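Local coordinates for protein Alp7A (Bacillus subtilis, PDB 5EC0) that binds ADP as an actin-like protein of the bacterial cytoskeleton and probably polymerises into filaments that segregate plasmid DNA, at residues V183-L194 with L364-A375; A200-F210 with L220-K228. One frame throughout, in Å; residues are numbered along the deposited sequence.

Contact 1. Residues V183-L194 with L364-A375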
loop_
_atom_site.group_PDB
_atom_site.type_symbol
_atom_site.label_atom_id
_atom_site.label_comp_id
_atom_site.label_asym_id
_atom_site.label_seq_id
_atom_site.Cartn_x
_atom_site.Cartn_y
_atom_site.Cartn_z
ATOM N N VAL A 183 -1.696 -11.970 -1.356
ATOM C CA VAL A 183 -0.781 -12.171 -0.218
ATOM C C VAL A 183 -1.403 -11.724 1.118
ATOM O O VAL A 183 -1.004 -12.178 2.192
ATOM C CB VAL A 183 0.589 -11.424 -0.421
ATOM C CG1 VAL A 183 0.441 -9.917 -0.241
ATOM C CG2 VAL A 183 1.644 -11.955 0.543
ATOM N N ALA A 184 -2.394 -10.845 1.044
ATOM C CA ALA A 184 -3.048 -10.345 2.237
ATOM C C ALA A 184 -3.725 -11.457 3.031
ATOM O O ALA A 184 -4.031 -11.276 4.208
ATOM C CB ALA A 184 -4.068 -9.270 1.874
ATOM N N ARG A 185 -3.961 -12.600 2.398
ATOM C CA ARG A 185 -4.661 -13.668 3.092
ATOM C C ARG A 185 -3.805 -14.136 4.259
ATOM O O ARG A 185 -4.335 -14.651 5.225
ATOM C CB ARG A 185 -5.025 -14.832 2.144
ATOM C CG ARG A 185 -3.836 -15.686 1.692
ATOM C CD ARG A 185 -4.131 -16.546 0.464
ATOM N NE ARG A 185 -2.904 -17.207 0.023
ATOM C CZ ARG A 185 -2.484 -18.415 0.410
ATOM N NH1 ARG A 185 -3.201 -19.161 1.244
ATOM N NH2 ARG A 185 -1.332 -18.883 -0.055
ATOM N N TRP A 186 -2.492 -13.914 4.204
ATOM C CA TRP A 186 -1.648 -14.364 5.303
ATOM C C TRP A 186 -1.858 -13.516 6.557
ATOM O O TRP A 186 -1.659 -14.008 7.672
ATOM C CB TRP A 186 -0.174 -14.390 4.886
ATOM C CG TRP A 186 0.061 -15.550 3.980
ATOM C CD1 TRP A 186 0.234 -15.513 2.621
ATOM C CD2 TRP A 186 0.065 -16.949 4.345
ATOM N NE1 TRP A 186 0.372 -16.786 2.129
ATOM C CE2 TRP A 186 0.280 -17.682 3.163
ATOM C CE3 TRP A 186 -0.072 -17.630 5.567
ATOM C CZ2 TRP A 186 0.366 -19.089 3.157
ATOM C CZ3 TRP A 186 0.016 -19.026 5.566
ATOM C CH2 TRP A 186 0.232 -19.741 4.364
ATOM N N ALA A 187 -2.302 -12.270 6.387
ATOM C CA ALA A 187 -2.573 -11.413 7.543
ATOM C C ALA A 187 -3.886 -11.816 8.221
ATOM O O ALA A 187 -4.107 -11.502 9.378
ATOM C CB ALA A 187 -2.610 -9.926 7.131
ATOM N N ILE A 188 -4.743 -12.526 7.492
ATOM C CA ILE A 188 -5.960 -13.111 8.061
ATOM C C ILE A 188 -5.693 -14.509 8.677
ATOM O O ILE A 188 -6.262 -14.883 9.714
ATOM C CB ILE A 188 -7.067 -13.240 6.977
ATOM C CG1 ILE A 188 -7.322 -11.890 6.273
ATOM C CG2 ILE A 188 -8.348 -13.870 7.564
ATOM C CD1 ILE A 188 -7.771 -10.751 7.218
ATOM N N LYS A 189 -4.828 -15.282 8.031
ATOM C CA LYS A 189 -4.584 -16.663 8.443
ATOM C C LYS A 189 -3.762 -16.738 9.726
ATOM O O LYS A 189 -4.057 -17.538 10.619
ATOM C CB LYS A 189 -3.873 -17.438 7.331
ATOM C CG LYS A 189 -4.646 -17.497 5.998
ATOM C CD LYS A 189 -3.788 -18.085 4.865
ATOM C CE LYS A 189 -3.481 -19.565 5.071
ATOM N NZ LYS A 189 -4.720 -20.426 5.020
ATOM N N LYS A 190 -2.735 -15.901 9.798
ATOM C CA LYS A 190 -1.761 -15.916 10.889
ATOM C C LYS A 190 -1.555 -14.540 11.523
ATOM O O LYS A 190 -1.754 -13.513 10.862
ATOM C CB LYS A 190 -0.411 -16.417 10.365
ATOM C CG LYS A 190 -0.449 -17.763 9.663
ATOM C CD LYS A 190 -0.416 -18.887 10.656
ATOM C CE LYS A 190 0.438 -20.052 10.162
ATOM N NZ LYS A 190 0.615 -21.037 11.259
ATOM N N ASN A 191 -1.133 -14.516 12.786
ATOM C CA ASN A 191 -0.602 -13.290 13.376
ATOM C C ASN A 191 0.927 -13.252 13.196
ATOM O O ASN A 191 1.514 -14.171 12.629
ATOM C CB ASN A 191 -0.999 -13.172 14.852
ATOM C CG ASN A 191 -0.450 -14.307 15.711
ATOM O OD1 ASN A 191 0.457 -15.031 15.317
ATOM N ND2 ASN A 191 -1.006 -14.454 16.898
ATOM N N PHE A 192 1.578 -12.203 13.668
ATOM C CA PHE A 192 3.021 -12.076 13.442
ATOM C C PHE A 192 3.850 -13.124 14.212
ATOM O O PHE A 192 5.032 -13.307 13.941
ATOM C CB PHE A 192 3.491 -10.666 13.809
ATOM C CG PHE A 192 2.851 -9.577 12.980
ATOM C CD1 PHE A 192 2.439 -9.833 11.675
ATOM C CD2 PHE A 192 2.666 -8.302 13.504
ATOM C CE1 PHE A 192 1.841 -8.847 10.908
ATOM C CE2 PHE A 192 2.074 -7.304 12.748
ATOM C CZ PHE A 192 1.659 -7.576 11.432
ATOM N N ASP A 193 3.229 -13.803 15.171
ATOM C CA ASP A 193 3.883 -14.916 15.854
ATOM C C ASP A 193 3.636 -16.223 15.128
ATOM O O ASP A 193 3.957 -17.285 15.654
ATOM C CB ASP A 193 3.399 -15.040 17.302
ATOM C CG ASP A 193 3.796 -13.851 18.155
ATOM O OD1 ASP A 193 4.870 -13.267 17.912
ATOM O OD2 ASP A 193 3.031 -13.498 19.067
ATOM N N LEU A 194 3.042 -16.136 13.935
ATOM C CA LEU A 194 2.772 -17.295 13.068
ATOM C C LEU A 194 1.810 -18.306 13.698
ATOM O O LEU A 194 1.815 -19.482 13.354
ATOM C CB LEU A 194 4.083 -17.995 12.678
ATOM C CG LEU A 194 5.178 -17.040 12.188
ATOM C CD1 LEU A 194 6.489 -17.785 11.899
ATOM C CD2 LEU A 194 4.693 -16.278 10.966
ATOM N N LEU A 364 -3.447 -4.410 5.099
ATOM C CA LEU A 364 -3.531 -5.880 5.069
ATOM C C LEU A 364 -2.478 -6.535 4.148
ATOM O O LEU A 364 -1.844 -7.531 4.531
ATOM C CB LEU A 364 -4.942 -6.327 4.653
ATOM C CG LEU A 364 -5.368 -7.700 5.178
ATOM C CD1 LEU A 364 -5.479 -7.669 6.706
ATOM C CD2 LEU A 364 -6.687 -8.175 4.556
ATOM N N ASN A 365 -2.298 -5.997 2.941
ATOM C CA ASN A 365 -1.265 -6.521 2.033
ATOM C C ASN A 365 0.126 -6.496 2.701
ATOM O O ASN A 365 0.829 -7.521 2.750
ATOM C CB ASN A 365 -1.232 -5.724 0.720
ATOM C CG ASN A 365 -2.307 -6.165 -0.280
ATOM O OD1 ASN A 365 -2.608 -7.351 -0.408
ATOM N ND2 ASN A 365 -2.895 -5.201 -0.976
ATOM N N LEU A 366 0.504 -5.327 3.223
ATOM C CA LEU A 366 1.769 -5.143 3.944
ATOM C C LEU A 366 1.933 -6.148 5.088
ATOM O O LEU A 366 3.000 -6.729 5.282
ATOM C CB LEU A 366 1.856 -3.727 4.503
ATOM C CG LEU A 366 3.146 -3.293 5.185
ATOM C CD1 LEU A 366 4.326 -3.646 4.333
ATOM C CD2 LEU A 366 3.113 -1.769 5.443
ATOM N N TYR A 367 0.852 -6.331 5.833
ATOM C CA TYR A 367 0.821 -7.223 6.975
ATOM C C TYR A 367 0.983 -8.673 6.541
ATOM O O TYR A 367 1.591 -9.477 7.248
ATOM C CB TYR A 367 -0.489 -7.038 7.752
ATOM C CG TYR A 367 -0.449 -5.878 8.720
ATOM C CD1 TYR A 367 0.633 -5.004 8.737
ATOM C CD2 TYR A 367 -1.475 -5.675 9.642
ATOM C CE1 TYR A 367 0.685 -3.947 9.630
ATOM C CE2 TYR A 367 -1.423 -4.631 10.550
ATOM C CZ TYR A 367 -0.344 -3.770 10.536
ATOM O OH TYR A 367 -0.291 -2.727 11.429
ATOM N N GLY A 368 0.445 -8.986 5.369
ATOM C CA GLY A 368 0.610 -10.295 4.773
ATOM C C GLY A 368 2.067 -10.529 4.435
ATOM O O GLY A 368 2.595 -11.611 4.671
ATOM N N LEU A 369 2.730 -9.510 3.890
ATOM C CA LEU A 369 4.168 -9.607 3.681
ATOM C C LEU A 369 4.879 -9.814 5.016
ATOM O O LEU A 369 5.792 -10.628 5.118
ATOM C CB LEU A 369 4.727 -8.362 2.997
ATOM C CG LEU A 369 4.384 -8.117 1.528
ATOM C CD1 LEU A 369 5.181 -6.935 0.949
ATOM C CD2 LEU A 369 4.577 -9.399 0.672
ATOM N N GLU A 370 4.475 -9.062 6.036
ATOM C CA GLU A 370 5.151 -9.152 7.322
ATOM C C GLU A 370 5.100 -10.600 7.870
ATOM O O GLU A 370 6.114 -11.154 8.294
ATOM C CB GLU A 370 4.540 -8.156 8.315
ATOM C CG GLU A 370 5.179 -8.172 9.708
ATOM C CD GLU A 370 6.636 -7.694 9.729
ATOM O OE1 GLU A 370 7.060 -6.998 8.784
ATOM O OE2 GLU A 370 7.356 -8.018 10.701
ATOM N N VAL A 371 3.918 -11.206 7.827
ATOM C CA VAL A 371 3.734 -12.597 8.231
ATOM C C VAL A 371 4.660 -13.527 7.445
ATOM O O VAL A 371 5.305 -14.408 8.020
ATOM C CB VAL A 371 2.260 -13.057 8.023
ATOM C CG1 VAL A 371 2.143 -14.612 8.002
ATOM C CG2 VAL A 371 1.331 -12.456 9.064
ATOM N N LEU A 372 4.732 -13.340 6.127
ATOM C CA LEU A 372 5.601 -14.199 5.329
ATOM C C LEU A 372 7.072 -13.994 5.702
ATOM O O LEU A 372 7.851 -14.936 5.689
ATOM C CB LEU A 372 5.380 -13.966 3.839
ATOM C CG LEU A 372 4.060 -14.573 3.341
ATOM C CD1 LEU A 372 3.903 -14.410 1.832
ATOM C CD2 LEU A 372 3.939 -16.070 3.759
ATOM N N SER A 373 7.450 -12.775 6.058
ATOM C CA SER A 373 8.856 -12.512 6.348
ATOM C C SER A 373 9.226 -13.106 7.710
ATOM O O SER A 373 10.351 -13.541 7.886
ATOM C CB SER A 373 9.169 -11.004 6.282
ATOM O OG SER A 373 8.568 -10.302 7.352
ATOM N N ARG A 374 8.289 -13.161 8.659
ATOM C CA ARG A 374 8.570 -13.858 9.922
ATOM C C ARG A 374 8.679 -15.368 9.737
ATOM O O ARG A 374 9.441 -16.018 10.431
ATOM C CB ARG A 374 7.499 -13.598 10.981
ATOM C CG ARG A 374 7.176 -12.152 11.219
ATOM C CD ARG A 374 7.951 -11.536 12.350
ATOM N NE ARG A 374 7.438 -10.181 12.552
ATOM C CZ ARG A 374 7.092 -9.668 13.727
ATOM N NH1 ARG A 374 7.214 -10.390 14.836
ATOM N NH2 ARG A 374 6.633 -8.424 13.786
ATOM N N ALA A 375 7.890 -15.934 8.834
ATOM C CA ALA A 375 7.950 -17.373 8.622
ATOM C C ALA A 375 9.267 -17.687 7.939
ATOM O O ALA A 375 9.948 -18.663 8.276
ATOM C CB ALA A 375 6.767 -17.856 7.804
#

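Contact 2. Residues A200-F210 with L220-K228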
loop_
_atom_site.group_PDB
_atom_site.type_symbol
_atom_site.label_atom_id
_atom_site.label_comp_id
_atom_site.label_asym_id
_atom_site.label_seq_id
_atom_site.Cartn_x
_atom_site.Cartn_y
_atom_site.Cartn_z
ATOM N N ALA A 200 -9.766 -16.457 11.480
ATOM C CA ALA A 200 -9.810 -17.087 10.161
ATOM C C ALA A 200 -10.759 -18.284 10.104
ATOM O O ALA A 200 -11.027 -18.810 9.014
ATOM C CB ALA A 200 -8.408 -17.518 9.733
ATOM N N GLU A 201 -11.267 -18.715 11.262
ATOM C CA GLU A 201 -12.091 -19.927 11.331
ATOM C C GLU A 201 -13.435 -19.744 10.656
ATOM O O GLU A 201 -14.048 -20.719 10.223
ATOM C CB GLU A 201 -12.316 -20.377 12.782
ATOM C CG GLU A 201 -11.046 -20.828 13.505
ATOM C CD GLU A 201 -10.456 -22.109 12.924
ATOM O OE1 GLU A 201 -11.226 -23.064 12.667
ATOM O OE2 GLU A 201 -9.221 -22.155 12.727
ATOM N N GLN A 202 -13.897 -18.496 10.568
ATOM C CA GLN A 202 -15.186 -18.219 9.946
ATOM C C GLN A 202 -15.109 -18.465 8.437
ATOM O O GLN A 202 -16.146 -18.569 7.772
ATOM C CB GLN A 202 -15.638 -16.782 10.232
ATOM C CG GLN A 202 -14.713 -15.695 9.637
ATOM C CD GLN A 202 -15.087 -14.299 10.133
ATOM O OE1 GLN A 202 -16.207 -13.838 9.914
ATOM N NE2 GLN A 202 -14.161 -13.637 10.826
ATOM N N PHE A 203 -13.885 -18.560 7.907
ATOM C CA PHE A 203 -13.680 -18.815 6.476
ATOM C C PHE A 203 -13.236 -20.264 6.202
ATOM O O PHE A 203 -12.903 -20.616 5.072
ATOM C CB PHE A 203 -12.649 -17.827 5.893
ATOM C CG PHE A 203 -12.955 -16.383 6.209
ATOM C CD1 PHE A 203 -14.072 -15.759 5.660
ATOM C CD2 PHE A 203 -12.131 -15.649 7.066
ATOM C CE1 PHE A 203 -14.378 -14.422 5.959
ATOM C CE2 PHE A 203 -12.411 -14.311 7.355
ATOM C CZ PHE A 203 -13.539 -13.699 6.801
ATOM N N LYS A 204 -13.232 -21.092 7.241
ATOM C CA LYS A 204 -12.831 -22.497 7.114
ATOM C C LYS A 204 -13.648 -23.258 6.068
ATOM O O LYS A 204 -13.109 -24.077 5.333
ATOM C CB LYS A 204 -12.951 -23.197 8.475
ATOM C CG LYS A 204 -12.606 -24.681 8.470
ATOM C CD LYS A 204 -12.458 -25.234 9.890
ATOM C CE LYS A 204 -10.997 -25.210 10.346
ATOM N NZ LYS A 204 -10.794 -25.818 11.696
ATOM N N ASN A 205 -14.947 -22.978 5.997
ATOM C CA ASN A 205 -15.822 -23.713 5.090
ATOM C C ASN A 205 -16.467 -22.879 3.994
ATOM O O ASN A 205 -17.515 -23.243 3.491
ATOM C CB ASN A 205 -16.941 -24.399 5.880
ATOM C CG ASN A 205 -16.415 -25.310 6.952
ATOM O OD1 ASN A 205 -15.547 -26.148 6.702
ATOM N ND2 ASN A 205 -16.919 -25.138 8.165
ATOM N N TYR A 206 -15.873 -21.756 3.624
ATOM C CA TYR A 206 -16.475 -20.950 2.575
ATOM C C TYR A 206 -15.393 -20.490 1.613
ATOM O O TYR A 206 -14.308 -20.071 2.034
ATOM C CB TYR A 206 -17.234 -19.748 3.169
ATOM C CG TYR A 206 -18.370 -20.112 4.117
ATOM C CD1 TYR A 206 -18.127 -20.370 5.461
ATOM C CD2 TYR A 206 -19.686 -20.188 3.666
ATOM C CE1 TYR A 206 -19.163 -20.714 6.330
ATOM C CE2 TYR A 206 -20.721 -20.527 4.523
ATOM C CZ TYR A 206 -20.456 -20.780 5.855
ATOM O OH TYR A 206 -21.490 -21.107 6.711
ATOM N N ASP A 207 -15.663 -20.603 0.318
ATOM C CA ASP A 207 -14.832 -19.895 -0.642
ATOM C C ASP A 207 -14.987 -18.400 -0.331
ATOM O O ASP A 207 -16.068 -17.950 0.050
ATOM C CB ASP A 207 -15.233 -20.204 -2.081
ATOM C CG ASP A 207 -15.034 -21.671 -2.451
ATOM O OD1 ASP A 207 -14.249 -22.390 -1.787
ATOM O OD2 ASP A 207 -15.668 -22.099 -3.434
ATOM N N VAL A 208 -13.912 -17.643 -0.478
ATOM C CA VAL A 208 -13.931 -16.243 -0.124
ATOM C C VAL A 208 -13.463 -15.380 -1.282
ATOM O O VAL A 208 -12.413 -15.649 -1.885
ATOM C CB VAL A 208 -13.045 -15.975 1.120
ATOM C CG1 VAL A 208 -12.821 -14.479 1.328
ATOM C CG2 VAL A 208 -13.693 -16.586 2.350
ATOM N N VAL A 209 -14.238 -14.341 -1.588
ATOM C CA VAL A 209 -13.781 -13.336 -2.533
ATOM C C VAL A 209 -13.056 -12.186 -1.814
ATOM O O VAL A 209 -13.680 -11.346 -1.135
ATOM C CB VAL A 209 -14.945 -12.784 -3.376
ATOM C CG1 VAL A 209 -14.445 -11.726 -4.352
ATOM C CG2 VAL A 209 -15.621 -13.919 -4.125
ATOM N N PHE A 210 -11.731 -12.163 -1.959
ATOM C CA PHE A 210 -10.916 -11.074 -1.404
ATOM C C PHE A 210 -11.043 -9.847 -2.270
ATOM O O PHE A 210 -10.708 -9.905 -3.449
ATOM C CB PHE A 210 -9.452 -11.473 -1.318
ATOM C CG PHE A 210 -8.997 -11.859 0.053
ATOM C CD1 PHE A 210 -9.818 -12.582 0.899
ATOM C CD2 PHE A 210 -7.724 -11.517 0.487
ATOM C CE1 PHE A 210 -9.386 -12.953 2.172
ATOM C CE2 PHE A 210 -7.287 -11.863 1.754
ATOM C CZ PHE A 210 -8.120 -12.592 2.601
ATOM N N LEU A 220 -9.597 -8.404 -7.181
ATOM C CA LEU A 220 -10.311 -9.469 -6.496
ATOM C C LEU A 220 -9.625 -10.813 -6.678
ATOM O O LEU A 220 -9.168 -11.149 -7.780
ATOM C CB LEU A 220 -11.758 -9.542 -6.992
ATOM C CG LEU A 220 -12.586 -8.262 -6.816
ATOM C CD1 LEU A 220 -12.586 -7.437 -8.084
ATOM C CD2 LEU A 220 -14.008 -8.603 -6.418
ATOM N N VAL A 221 -9.545 -11.570 -5.588
ATOM C CA VAL A 221 -8.968 -12.910 -5.614
ATOM C C VAL A 221 -9.958 -13.941 -5.069
ATOM O O VAL A 221 -10.558 -13.730 -4.016
ATOM C CB VAL A 221 -7.683 -12.982 -4.789
ATOM C CG1 VAL A 221 -6.896 -14.227 -5.168
ATOM C CG2 VAL A 221 -6.851 -11.738 -5.014
ATOM N N LEU A 222 -10.139 -15.052 -5.774
ATOM C CA LEU A 222 -11.042 -16.098 -5.284
ATOM C C LEU A 222 -10.241 -17.151 -4.509
ATOM O O LEU A 222 -9.432 -17.879 -5.088
ATOM C CB LEU A 222 -11.828 -16.725 -6.440
ATOM C CG LEU A 222 -12.901 -17.775 -6.104
ATOM C CD1 LEU A 222 -13.922 -17.178 -5.154
ATOM C CD2 LEU A 222 -13.591 -18.288 -7.376
ATOM N N LEU A 223 -10.441 -17.197 -3.191
ATOM C CA LEU A 223 -9.742 -18.155 -2.335
ATOM C C LEU A 223 -10.647 -19.315 -1.944
ATOM O O LEU A 223 -11.670 -19.114 -1.287
ATOM C CB LEU A 223 -9.210 -17.481 -1.066
ATOM C CG LEU A 223 -8.392 -16.193 -1.248
ATOM C CD1 LEU A 223 -7.956 -15.639 0.091
ATOM C CD2 LEU A 223 -7.189 -16.410 -2.133
ATOM N N PRO A 224 -10.261 -20.536 -2.333
ATOM C CA PRO A 224 -11.002 -21.738 -1.944
ATOM C C PRO A 224 -11.034 -21.891 -0.427
ATOM O O PRO A 224 -10.111 -21.427 0.249
ATOM C CB PRO A 224 -10.206 -22.879 -2.600
ATOM C CG PRO A 224 -9.415 -22.227 -3.687
ATOM C CD PRO A 224 -9.091 -20.852 -3.167
ATOM N N ALA A 225 -12.089 -22.533 0.069
ATOM C CA ALA A 225 -12.367 -22.724 1.491
ATOM C C ALA A 225 -11.126 -22.904 2.367
ATOM O O ALA A 225 -10.266 -23.719 2.074
ATOM C CB ALA A 225 -13.308 -23.937 1.664
ATOM N N GLY A 226 -11.044 -22.145 3.455
ATOM C CA GLY A 226 -9.865 -22.188 4.306
ATOM C C GLY A 226 -8.754 -21.228 3.881
ATOM O O GLY A 226 -7.607 -21.394 4.277
ATOM N N LEU A 227 -9.102 -20.231 3.075
ATOM C CA LEU A 227 -8.148 -19.210 2.631
ATOM C C LEU A 227 -6.911 -19.837 1.973
ATOM O O LEU A 227 -5.771 -19.427 2.223
ATOM C CB LEU A 227 -7.739 -18.309 3.805
ATOM C CG LEU A 227 -8.918 -17.670 4.558
ATOM C CD1 LEU A 227 -8.446 -16.890 5.775
ATOM C CD2 LEU A 227 -9.770 -16.777 3.641
ATOM N N LYS A 228 -7.166 -20.825 1.121
ATOM C CA LYS A 228 -6.128 -21.584 0.434
ATOM C C LYS A 228 -5.702 -20.832 -0.818
ATOM O O LYS A 228 -6.376 -19.885 -1.216
ATOM C CB LYS A 228 -6.649 -22.997 0.100
ATOM C CG LYS A 228 -6.845 -23.865 1.338
ATOM C CD LYS A 228 -7.555 -25.170 1.042
ATOM C CE LYS A 228 -7.733 -25.992 2.317
ATOM N NZ LYS A 228 -6.441 -26.115 3.058
HETATM O O HOH W 1 -11.410 -19.373 1.874
#

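Contact 1. Residues V183-L194 with L364-A375
Two helices of this actin-like fold, the short 185-189 and the start of the long C-terminal 364-386, cross here at 68° with axes 7.2 Å apart, near the bound magnesium ion about 4 Å from the N365 side chain. They come this close because G368 lies at the crossing, where a side chain would clash with the V183 carbonyl; its CA instead makes a CA-H...O contact with V183 O (3.6 Å). A187 CB touches both L364 CD1 and Y367 CB, while L372 CD2 stands over the five-membered ring of W186, 3.8 Å from its centroid, and K189 CD covers the opposite face near the rim. After the helix, F192 lies across the next turns of 364-375. Its CZ edge points into the face of Y367 in a T-shaped pair (centroids 5.3 Å apart, planes at 88°), and E370 CG lies over one face of its ring in a CH-pi contact. F192 CB sits centrally over the R374 guanidinium, 3.7 Å from R374 CZ. Bent at chi2 (-94°), the R374 chain brings NE and NH2 side-on to a single oxygen, E370 OE2, with NE at 2.8 Å. With R374 replaced by an alanine, the guanidinium facing F192 CB is gone, which is likely to open a gap and leave E370 OE2 without its side-on partner. R5 also forms a salt bridge to that oxygen. L194 CD2 closes the far end against V371 O (3.5 Å). N7 of strand 2-10 touches L366, L18 of strand 14-19 touches Y367, and M128 of strand 119-129 touches both V183 and N365.

Contact 2. Residues A200-F210 with L220-K228
V208 and L223 form an antiparallel hydrogen-bonded pair in the hairpin of strands 207-213 and 218-223, with V208 N to L223 O and L223 N to V208 O each 2.8 Å and nearly straight. F210 and V221 repeat the pattern, with V209 and L222 as the non-hydrogen-bonded pair between them. On the face carrying V208 and F210, L223 CD1 stands over the F210 ring, 3.7 Å from the centroid. With CG anti to the carbonyl carbon (chi1 -54°), L227 sends CD2 to F203 CB at 3.8 Å and CD1 to A200 CB. V209 CG2 meets L222 CD1 on the other face. D207 OD1 uses its anti lone pair to accept A225 N (2.9 Å), and G226 N donates to F203 O (2.9 Å), tying the turn after one strand to the turn before the other. A water accepts from L227 N (2.7 Å) and also lies 3.0 Å from Y206 O and 3.2 Å from L223 O, bridging the two segments. K320, in the second shell, salt-bridges D207 OD2. Strand 322-327 pairs with 207-213 on one flank, strand 236-239 with 218-223 on the other, and helix 185-189 packs through I188 against F210 and L227.

The centres of contacts 1 and 2 lie about 15 Å apart, and the two meet directly. Helix 185-189 supplies one half of contact 1 and also packs on the hairpin of contact 2: R185 NH1 and K189 NZ both probably donate to L227 O, the former at 2.8 Å. Along the chain contact 2 is nested within the loop that contact 1 closes, since 200-210 and 220-228 follow the short helix and the C-terminal helix returns only at 364. Contact 2 belongs to the five-stranded sheet, whereas the C-terminal helix of contact 1 also touches the sheet that contains strands 2-10, 14-19 and 119-129. The short helix thus connects that hairpin to the helix beside the ADP site.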